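Flavin-containing monooxygenase (PDB 6WPU) probably uses a bound flavin-adenine dinucleotide and molecular oxygen to convert S-allyl-L-cysteine into its sulfoxide in garlic. Local coordinates at residues A[213-222]-A[285-294]; A[190-198]-A[268-277]. All coordinates share one frame; numbering follows the deposited sequence. Where two conformers were deposited one is given.

Interaction 1 (A[213-222]-A[285-294]); sequences FHDQVVVIIG and VHVDVIMHCT
V219 N donates to V289 O between two parallel strands, 217-221 and 289-292, neighbours in the parallel part of a Rossmann-like domain. Strand 217-221 opens a beta-alpha-beta unit with strand 240-244, running through the turn that begins at G222 into helix 225-234; in flavin-containing monooxygenases this second dinucleotide-binding domain probably serves NADPH. V219 O receives M291 N at 2.8 Å. I221 repeats the pattern with M291 O and C293 N, so alternate residues of the first strand carry the ladder.

At its start the ladder is modified. V217 O takes two amides, those of D288 and V289, while V217 N turns to a carboxylate: D288 OD2 receives it at 2.8 Å through its anti lone pair, almost straight (174°). The carboxylate fills a place that a backbone carbonyl would hold in a regular parallel ladder. D288 CG lies beside its own backbone N (chi1 -53°), which brings the acid across to the V217 amide.

M291 shows how the face shared with V218, I220 and V289 is packed. Its CB lies near V219 O and 4.1 Å from I220 CD1. CG continues opposite the backbone N, keeping the chain alongside I220, and SD comes 4.1 Å from that same CD1. A bend at the last torsion (chi3 -46°) then takes CE to a position 4.0 Å from I220 CD1 and equally near F213 CZ. Helix 225-234 covers this side, with I230 on M291 and V234 on V218. On the other face, V219 CG2 fits against both methyls of V287, and I221 CD1 meets I290 CG2 at 3.8 Å. Back on the M291 face, V289 CG1 lies in the plane of the F213 ring, at its edge, 4.0 Å from CE2.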
loop_
_atom_site.group_PDB
_atom_site.type_symbol
_atom_site.label_atom_id
_atom_site.label_comp_id
_atom_site.label_asym_id
_atom_site.label_seq_id
_atom_site.Cartn_x
_atom_site.Cartn_y
_atom_site.Cartn_z
ATOM N N PHE A 213 -17.791 -15.726 -11.262
ATOM C CA PHE A 213 -18.547 -16.037 -10.052
ATOM C C PHE A 213 -20.053 -16.090 -10.311
ATOM O O PHE A 213 -20.837 -16.183 -9.363
ATOM C CB PHE A 213 -18.240 -15.007 -8.954
ATOM C CG PHE A 213 -16.779 -14.940 -8.566
ATOM C CD1 PHE A 213 -15.889 -14.148 -9.277
ATOM C CD2 PHE A 213 -16.296 -15.676 -7.499
ATOM C CE1 PHE A 213 -14.540 -14.106 -8.931
ATOM C CE2 PHE A 213 -14.960 -15.626 -7.142
ATOM C CZ PHE A 213 -14.082 -14.841 -7.858
ATOM N N HIS A 214 -20.459 -16.003 -11.570
ATOM C CA HIS A 214 -21.860 -16.054 -11.947
ATOM C C HIS A 214 -22.578 -17.231 -11.281
ATOM O O HIS A 214 -22.163 -18.384 -11.413
ATOM C CB HIS A 214 -21.957 -16.154 -13.469
ATOM C CG HIS A 214 -23.363 -16.231 -13.963
ATOM N ND1 HIS A 214 -23.724 -16.948 -15.085
ATOM C CD2 HIS A 214 -24.504 -15.696 -13.471
ATOM C CE1 HIS A 214 -25.029 -16.847 -15.263
ATOM N NE2 HIS A 214 -25.525 -16.089 -14.301
ATOM N N ASP A 215 -23.635 -16.932 -10.527
ATOM C CA ASP A 215 -24.461 -17.948 -9.869
ATOM C C ASP A 215 -23.690 -18.777 -8.831
ATOM O O ASP A 215 -24.128 -19.860 -8.447
ATOM C CB ASP A 215 -25.113 -18.872 -10.903
ATOM C CG ASP A 215 -26.312 -19.618 -10.336
ATOM O OD1 ASP A 215 -27.067 -18.992 -9.563
ATOM O OD2 ASP A 215 -26.487 -20.820 -10.648
ATOM N N GLN A 216 -22.541 -18.311 -8.359
ATOM C CA GLN A 216 -21.809 -19.018 -7.319
ATOM C C GLN A 216 -22.202 -18.469 -5.955
ATOM O O GLN A 216 -22.711 -17.352 -5.838
ATOM C CB GLN A 216 -20.294 -18.856 -7.506
ATOM C CG GLN A 216 -19.764 -19.335 -8.851
ATOM C CD GLN A 216 -20.146 -20.775 -9.114
ATOM O OE1 GLN A 216 -19.586 -21.688 -8.521
ATOM N NE2 GLN A 216 -21.124 -20.984 -9.990
ATOM N N VAL A 217 -21.946 -19.264 -4.917
ATOM C CA VAL A 217 -22.036 -18.807 -3.534
ATOM C C VAL A 217 -20.618 -18.534 -3.048
ATOM O O VAL A 217 -19.780 -19.448 -3.010
ATOM C CB VAL A 217 -22.740 -19.834 -2.638
ATOM C CG1 VAL A 217 -22.717 -19.356 -1.197
ATOM C CG2 VAL A 217 -24.191 -20.080 -3.098
ATOM N N VAL A 218 -20.349 -17.282 -2.670
ATOM C CA VAL A 218 -18.998 -16.789 -2.409
ATOM C C VAL A 218 -18.927 -16.263 -0.983
ATOM O O VAL A 218 -19.799 -15.499 -0.548
ATOM C CB VAL A 218 -18.602 -15.685 -3.402
ATOM C CG1 VAL A 218 -17.121 -15.281 -3.209
ATOM C CG2 VAL A 218 -18.865 -16.141 -4.841
ATOM N N VAL A 219 -17.893 -16.669 -0.259
ATOM C CA VAL A 219 -17.584 -16.100 1.046
ATOM C C VAL A 219 -16.344 -15.222 0.893
ATOM O O VAL A 219 -15.329 -15.654 0.328
ATOM C CB VAL A 219 -17.381 -17.194 2.104
ATOM C CG1 VAL A 219 -16.976 -16.570 3.443
ATOM C CG2 VAL A 219 -18.669 -18.027 2.260
ATOM N N ILE A 220 -16.449 -13.975 1.348
ATOM C CA ILE A 220 -15.340 -13.027 1.354
ATOM C C ILE A 220 -14.959 -12.812 2.811
ATOM O O ILE A 220 -15.776 -12.316 3.596
ATOM C CB ILE A 220 -15.718 -11.684 0.701
ATOM C CG1 ILE A 220 -16.455 -11.857 -0.632
ATOM C CG2 ILE A 220 -14.498 -10.807 0.541
ATOM C CD1 ILE A 220 -15.590 -12.100 -1.793
ATOM N N ILE A 221 -13.731 -13.182 3.178
ATOM C CA ILE A 221 -13.229 -12.964 4.536
ATOM C C ILE A 221 -12.426 -11.670 4.545
ATOM O O ILE A 221 -11.374 -11.581 3.902
ATOM C CB ILE A 221 -12.358 -14.129 5.021
ATOM C CG1 ILE A 221 -13.093 -15.466 4.866
ATOM C CG2 ILE A 221 -11.940 -13.909 6.468
ATOM C CD1 ILE A 221 -12.203 -16.656 5.093
ATOM N N GLY A 222 -12.905 -10.671 5.280
ATOM C CA GLY A 222 -12.132 -9.460 5.477
ATOM C C GLY A 222 -12.907 -8.435 6.273
ATOM O O GLY A 222 -14.142 -8.438 6.248
ATOM N N VAL A 285 -24.476 -22.362 4.860
ATOM C CA VAL A 285 -24.722 -22.279 3.427
ATOM C C VAL A 285 -23.678 -23.112 2.684
ATOM O O VAL A 285 -22.531 -23.242 3.121
ATOM C CB VAL A 285 -24.738 -20.795 2.975
ATOM C CG1 VAL A 285 -23.339 -20.170 3.068
ATOM C CG2 VAL A 285 -25.342 -20.654 1.573
ATOM N N HIS A 286 -24.093 -23.709 1.565
ATOM C CA HIS A 286 -23.145 -24.412 0.712
ATOM C C HIS A 286 -22.384 -23.396 -0.129
ATOM O O HIS A 286 -22.985 -22.549 -0.798
ATOM C CB HIS A 286 -23.823 -25.438 -0.201
ATOM C CG HIS A 286 -22.856 -26.112 -1.130
ATOM N ND1 HIS A 286 -22.549 -25.612 -2.381
ATOM C CD2 HIS A 286 -22.066 -27.200 -0.957
ATOM C CE1 HIS A 286 -21.638 -26.382 -2.951
ATOM N NE2 HIS A 286 -21.325 -27.351 -2.106
ATOM N N VAL A 287 -21.063 -23.493 -0.111
ATOM C CA VAL A 287 -20.193 -22.457 -0.660
ATOM C C VAL A 287 -19.323 -23.065 -1.751
ATOM O O VAL A 287 -18.757 -24.149 -1.571
ATOM C CB VAL A 287 -19.332 -21.820 0.441
ATOM C CG1 VAL A 287 -18.349 -20.791 -0.161
ATOM C CG2 VAL A 287 -20.226 -21.198 1.493
ATOM N N ASP A 288 -19.243 -22.370 -2.884
ATOM C CA ASP A 288 -18.370 -22.716 -4.001
ATOM C C ASP A 288 -16.974 -22.118 -3.865
ATOM O O ASP A 288 -15.988 -22.782 -4.208
ATOM C CB ASP A 288 -19.009 -22.245 -5.316
ATOM C CG ASP A 288 -20.444 -22.765 -5.481
ATOM O OD1 ASP A 288 -20.606 -24.000 -5.614
ATOM O OD2 ASP A 288 -21.400 -21.951 -5.444
ATOM N N VAL A 289 -16.868 -20.868 -3.394
ATOM C CA VAL A 289 -15.601 -20.130 -3.362
ATOM C C VAL A 289 -15.443 -19.433 -2.012
ATOM O O VAL A 289 -16.363 -18.747 -1.547
ATOM C CB VAL A 289 -15.501 -19.080 -4.488
ATOM C CG1 VAL A 289 -14.092 -18.403 -4.466
ATOM C CG2 VAL A 289 -15.792 -19.680 -5.832
ATOM N N ILE A 290 -14.271 -19.588 -1.398
ATOM C CA ILE A 290 -13.863 -18.787 -0.246
ATOM C C ILE A 290 -12.701 -17.917 -0.689
ATOM O O ILE A 290 -11.693 -18.430 -1.189
ATOM C CB ILE A 290 -13.461 -19.654 0.955
ATOM C CG1 ILE A 290 -14.651 -20.481 1.453
ATOM C CG2 ILE A 290 -12.917 -18.772 2.068
ATOM C CD1 ILE A 290 -14.292 -21.448 2.540
ATOM N N MET A 291 -12.836 -16.605 -0.523
ATOM C CA MET A 291 -11.781 -15.664 -0.891
ATOM C C MET A 291 -11.248 -15.003 0.376
ATOM O O MET A 291 -12.024 -14.432 1.151
ATOM C CB MET A 291 -12.293 -14.612 -1.875
ATOM C CG MET A 291 -11.208 -13.564 -2.235
ATOM S SD MET A 291 -11.803 -12.177 -3.236
ATOM C CE MET A 291 -12.776 -12.999 -4.506
ATOM N N HIS A 292 -9.936 -15.101 0.604
ATOM C CA HIS A 292 -9.300 -14.359 1.699
ATOM C C HIS A 292 -9.035 -12.931 1.235
ATOM O O HIS A 292 -8.219 -12.715 0.335
ATOM C CB HIS A 292 -7.975 -14.989 2.130
ATOM C CG HIS A 292 -8.056 -16.432 2.510
ATOM N ND1 HIS A 292 -7.621 -16.899 3.731
ATOM C CD2 HIS A 292 -8.479 -17.519 1.819
ATOM C CE1 HIS A 292 -7.794 -18.209 3.784
ATOM N NE2 HIS A 292 -8.311 -18.611 2.635
ATOM N N CYS A 293 -9.731 -11.957 1.814
ATOM C CA CYS A 293 -9.359 -10.548 1.615
ATOM C C CYS A 293 -8.674 -10.031 2.877
ATOM O O CYS A 293 -9.075 -9.056 3.494
ATOM C CB CYS A 293 -10.584 -9.702 1.241
ATOM S SG CYS A 293 -10.205 -8.088 0.394
ATOM N N THR A 294 -7.614 -10.742 3.253
ATOM C CA THR A 294 -6.946 -10.571 4.534
ATOM C C THR A 294 -5.628 -9.804 4.424
ATOM O O THR A 294 -4.865 -9.770 5.391
ATOM C CB THR A 294 -6.714 -11.949 5.154
ATOM O OG1 THR A 294 -6.375 -12.873 4.106
ATOM C CG2 THR A 294 -7.987 -12.448 5.853
#

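Interaction 2 (A[190-198]-A[268-277]); sequences EIPGIDVWP and IKITHNDGSV
W197 meets the turn after strand 262-271 with the edge of its indole. CG stands opposite the backbone N (chi1 -179°), and the ring, carried out past T271, brings NE1 to G275 O at 3.0 Å with an N-H angle of 153°. The oxygen lies close to the indole plane, yet the donor sits well above the carbonyl plane, away from the lone-pair directions. The V287 amide also reaches this carbonyl. Next to NE1, CD1 approaches H272 O at 3.4 Å. A phenylalanine in place of W197 has no N-H, so G275 O would probably be left without one of its donors, and the smaller ring is likely to lose packing against V287.

The target is a beta hairpin, strands 262-271 and 276-279 joined by a type I turn from H272 to G275, with a classic bulge at K269 and I270 opposite V278. D274 OD1 accepts S276 N in an Asx turn. Against this hairpin lies a loop that reverses in its own type II turn, from I191 to I194.

T271 joins the two. Its amide donates to P192 O at 3.0 Å, and OG1, placed between backbone N and carbonyl carbon (chi1 60°), lies equally near that oxygen. Its CG2 consequently faces I191 CG2 at 3.7 Å. I270 leaves the backbone heading away from the loop, but its end returns, CD1 lying 4.1 Å from P192 CB. At G193, where phi is positive, a side chain would collide with T271 O. P198 CG rests 3.4 Å from N273 O.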
loop_
_atom_site.group_PDB
_atom_site.type_symbol
_atom_site.label_atom_id
_atom_site.label_comp_id
_atom_site.label_asym_id
_atom_site.label_seq_id
_atom_site.Cartn_x
_atom_site.Cartn_y
_atom_site.Cartn_z
ATOM N N GLU A 190 -7.222 -17.792 9.260
ATOM C CA GLU A 190 -7.223 -19.140 9.811
ATOM C C GLU A 190 -8.671 -19.600 9.862
ATOM O O GLU A 190 -9.456 -19.083 10.659
ATOM C CB GLU A 190 -6.584 -19.171 11.197
ATOM C CG GLU A 190 -5.070 -19.166 11.154
ATOM C CD GLU A 190 -4.506 -20.469 10.611
ATOM O OE1 GLU A 190 -4.903 -21.543 11.122
ATOM O OE2 GLU A 190 -3.677 -20.418 9.670
ATOM N N ILE A 191 -9.025 -20.551 9.009
ATOM C CA ILE A 191 -10.406 -20.997 8.840
ATOM C C ILE A 191 -10.553 -22.370 9.486
ATOM O O ILE A 191 -9.909 -23.331 9.038
ATOM C CB ILE A 191 -10.815 -21.050 7.360
ATOM C CG1 ILE A 191 -10.430 -19.766 6.628
ATOM C CG2 ILE A 191 -12.316 -21.277 7.241
ATOM C CD1 ILE A 191 -10.467 -19.913 5.085
ATOM N N PRO A 192 -11.399 -22.515 10.505
ATOM C CA PRO A 192 -11.623 -23.838 11.111
ATOM C C PRO A 192 -12.177 -24.835 10.100
ATOM O O PRO A 192 -13.117 -24.539 9.363
ATOM C CB PRO A 192 -12.640 -23.553 12.225
ATOM C CG PRO A 192 -12.600 -22.072 12.437
ATOM C CD PRO A 192 -12.216 -21.462 11.127
ATOM N N GLY A 193 -11.590 -26.033 10.085
ATOM C CA GLY A 193 -12.050 -27.108 9.229
ATOM C C GLY A 193 -11.684 -26.982 7.767
ATOM O O GLY A 193 -12.148 -27.787 6.957
ATOM N N ILE A 194 -10.858 -26.003 7.397
ATOM C CA ILE A 194 -10.619 -25.729 5.985
ATOM C C ILE A 194 -9.946 -26.904 5.281
ATOM O O ILE A 194 -10.093 -27.059 4.065
ATOM C CB ILE A 194 -9.806 -24.424 5.829
ATOM C CG1 ILE A 194 -9.889 -23.912 4.392
ATOM C CG2 ILE A 194 -8.356 -24.619 6.254
ATOM C CD1 ILE A 194 -11.290 -23.483 3.981
ATOM N N ASP A 195 -9.240 -27.762 6.021
ATOM C CA ASP A 195 -8.503 -28.858 5.398
ATOM C C ASP A 195 -9.411 -29.926 4.797
ATOM O O ASP A 195 -8.950 -30.697 3.952
ATOM C CB ASP A 195 -7.555 -29.500 6.410
ATOM C CG ASP A 195 -6.416 -28.576 6.807
ATOM O OD1 ASP A 195 -5.974 -27.756 5.959
ATOM O OD2 ASP A 195 -5.965 -28.667 7.971
ATOM N N VAL A 196 -10.677 -30.004 5.208
ATOM C CA VAL A 196 -11.626 -30.938 4.610
ATOM C C VAL A 196 -12.634 -30.248 3.700
ATOM O O VAL A 196 -13.522 -30.923 3.153
ATOM C CB VAL A 196 -12.361 -31.766 5.682
ATOM C CG1 VAL A 196 -11.374 -32.553 6.533
ATOM C CG2 VAL A 196 -13.247 -30.872 6.542
ATOM N N TRP A 197 -12.537 -28.941 3.520
ATOM C CA TRP A 197 -13.535 -28.255 2.713
ATOM C C TRP A 197 -13.189 -28.410 1.235
ATOM O O TRP A 197 -12.056 -28.137 0.848
ATOM C CB TRP A 197 -13.606 -26.789 3.110
ATOM C CG TRP A 197 -14.630 -26.005 2.358
ATOM C CD1 TRP A 197 -15.995 -26.033 2.532
ATOM C CD2 TRP A 197 -14.373 -25.083 1.302
ATOM N NE1 TRP A 197 -16.597 -25.168 1.649
ATOM C CE2 TRP A 197 -15.622 -24.577 0.878
ATOM C CE3 TRP A 197 -13.204 -24.631 0.671
ATOM C CZ2 TRP A 197 -15.736 -23.638 -0.144
ATOM C CZ3 TRP A 197 -13.313 -23.691 -0.337
ATOM C CH2 TRP A 197 -14.572 -23.205 -0.739
ATOM N N PRO A 198 -14.121 -28.864 0.393
ATOM C CA PRO A 198 -13.770 -29.262 -0.982
ATOM C C PRO A 198 -13.787 -28.179 -2.055
ATOM O O PRO A 198 -13.439 -28.479 -3.202
ATOM C CB PRO A 198 -14.838 -30.323 -1.290
ATOM C CG PRO A 198 -16.035 -29.899 -0.490
ATOM C CD PRO A 198 -15.470 -29.327 0.787
ATOM N N ILE A 268 -16.445 -17.112 10.213
ATOM C CA ILE A 268 -16.678 -18.526 9.969
ATOM C C ILE A 268 -16.488 -19.288 11.271
ATOM O O ILE A 268 -15.455 -19.164 11.938
ATOM C CB ILE A 268 -15.736 -19.058 8.880
ATOM C CG1 ILE A 268 -15.971 -18.329 7.552
ATOM C CG2 ILE A 268 -15.942 -20.569 8.716
ATOM C CD1 ILE A 268 -14.991 -18.713 6.445
ATOM N N LYS A 269 -17.483 -20.084 11.635
ATOM C CA LYS A 269 -17.353 -20.979 12.773
ATOM C C LYS A 269 -16.709 -22.305 12.382
ATOM O O LYS A 269 -15.833 -22.800 13.098
ATOM C CB LYS A 269 -18.729 -21.200 13.399
ATOM C CG LYS A 269 -18.897 -22.456 14.213
ATOM C CD LYS A 269 -20.209 -22.386 14.964
ATOM C CE LYS A 269 -20.825 -23.756 15.142
ATOM N NZ LYS A 269 -22.224 -23.674 15.638
ATOM N N ILE A 270 -17.110 -22.876 11.245
ATOM C CA ILE A 270 -16.606 -24.174 10.804
ATOM C C ILE A 270 -16.885 -24.294 9.311
ATOM O O ILE A 270 -17.890 -23.777 8.810
ATOM C CB ILE A 270 -17.241 -25.334 11.624
ATOM C CG1 ILE A 270 -16.588 -26.676 11.291
ATOM C CG2 ILE A 270 -18.764 -25.449 11.415
ATOM C CD1 ILE A 270 -15.107 -26.699 11.559
ATOM N N THR A 271 -15.968 -24.942 8.588
ATOM C CA THR A 271 -16.231 -25.406 7.230
ATOM C C THR A 271 -16.316 -26.937 7.221
ATOM O O THR A 271 -15.624 -27.617 7.981
ATOM C CB THR A 271 -15.160 -24.911 6.244
ATOM O OG1 THR A 271 -13.866 -25.390 6.630
ATOM C CG2 THR A 271 -15.129 -23.381 6.205
ATOM N N HIS A 272 -17.184 -27.480 6.365
ATOM C CA HIS A 272 -17.474 -28.909 6.369
ATOM C C HIS A 272 -17.052 -29.603 5.078
ATOM O O HIS A 272 -16.923 -28.991 4.012
ATOM C CB HIS A 272 -18.960 -29.165 6.600
ATOM C CG HIS A 272 -19.398 -28.907 8.004
ATOM N ND1 HIS A 272 -20.467 -28.094 8.311
ATOM C CD2 HIS A 272 -18.911 -29.357 9.183
ATOM C CE1 HIS A 272 -20.624 -28.058 9.622
ATOM N NE2 HIS A 272 -19.695 -28.819 10.174
ATOM N N ASN A 273 -16.886 -30.922 5.195
ATOM C CA ASN A 273 -16.496 -31.760 4.071
ATOM C C ASN A 273 -17.528 -31.765 2.948
ATOM O O ASN A 273 -17.170 -32.064 1.805
ATOM C CB ASN A 273 -16.255 -33.188 4.558
ATOM C CG ASN A 273 -15.590 -34.053 3.515
ATOM O OD1 ASN A 273 -14.843 -33.553 2.664
ATOM N ND2 ASN A 273 -15.857 -35.360 3.567
ATOM N N ASP A 274 -18.790 -31.450 3.232
ATOM C CA ASP A 274 -19.805 -31.401 2.186
ATOM C C ASP A 274 -19.901 -30.035 1.516
ATOM O O ASP A 274 -20.842 -29.795 0.758
ATOM C CB ASP A 274 -21.171 -31.807 2.747
ATOM C CG ASP A 274 -21.692 -30.831 3.779
ATOM O OD1 ASP A 274 -21.041 -29.791 4.025
ATOM O OD2 ASP A 274 -22.760 -31.106 4.355
ATOM N N GLY A 275 -18.965 -29.127 1.787
ATOM C CA GLY A 275 -18.985 -27.830 1.157
ATOM C C GLY A 275 -19.680 -26.750 1.951
ATOM O O GLY A 275 -19.547 -25.573 1.605
ATOM N N SER A 276 -20.388 -27.101 3.023
ATOM C CA SER A 276 -21.103 -26.093 3.793
ATOM C C SER A 276 -20.145 -25.289 4.669
ATOM O O SER A 276 -19.091 -25.775 5.102
ATOM C CB SER A 276 -22.200 -26.728 4.648
ATOM O OG SER A 276 -21.704 -27.813 5.402
ATOM N N VAL A 277 -20.516 -24.028 4.899
ATOM C CA VAL A 277 -19.810 -23.120 5.795
ATOM C C VAL A 277 -20.817 -22.597 6.812
ATOM O O VAL A 277 -21.888 -22.111 6.433
ATOM C CB VAL A 277 -19.153 -21.959 5.029
ATOM C CG1 VAL A 277 -18.492 -20.981 5.998
ATOM C CG2 VAL A 277 -18.137 -22.495 4.017
#

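In the fold
Both contacts reach one mixed sheet, at different depths. Interaction 1 is largely buried and built of paired strands, with a backbone ladder, regular after its first step, and apolar packing on both faces; the side chain of C293, at its far end, is about 8 Å from the bound FAD. Interaction 2 is partly buried, with several exposed residues, and sets a loop against a hairpin through a few specific polar links and prolines. Strands 276-279 and 284-286 connect them: V285 O and V277 N are 2.8 Å apart, a probable hydrogen bond. The loop 190-198 also packs on strand 289-292, where W197, I191 and I194 all touch I290.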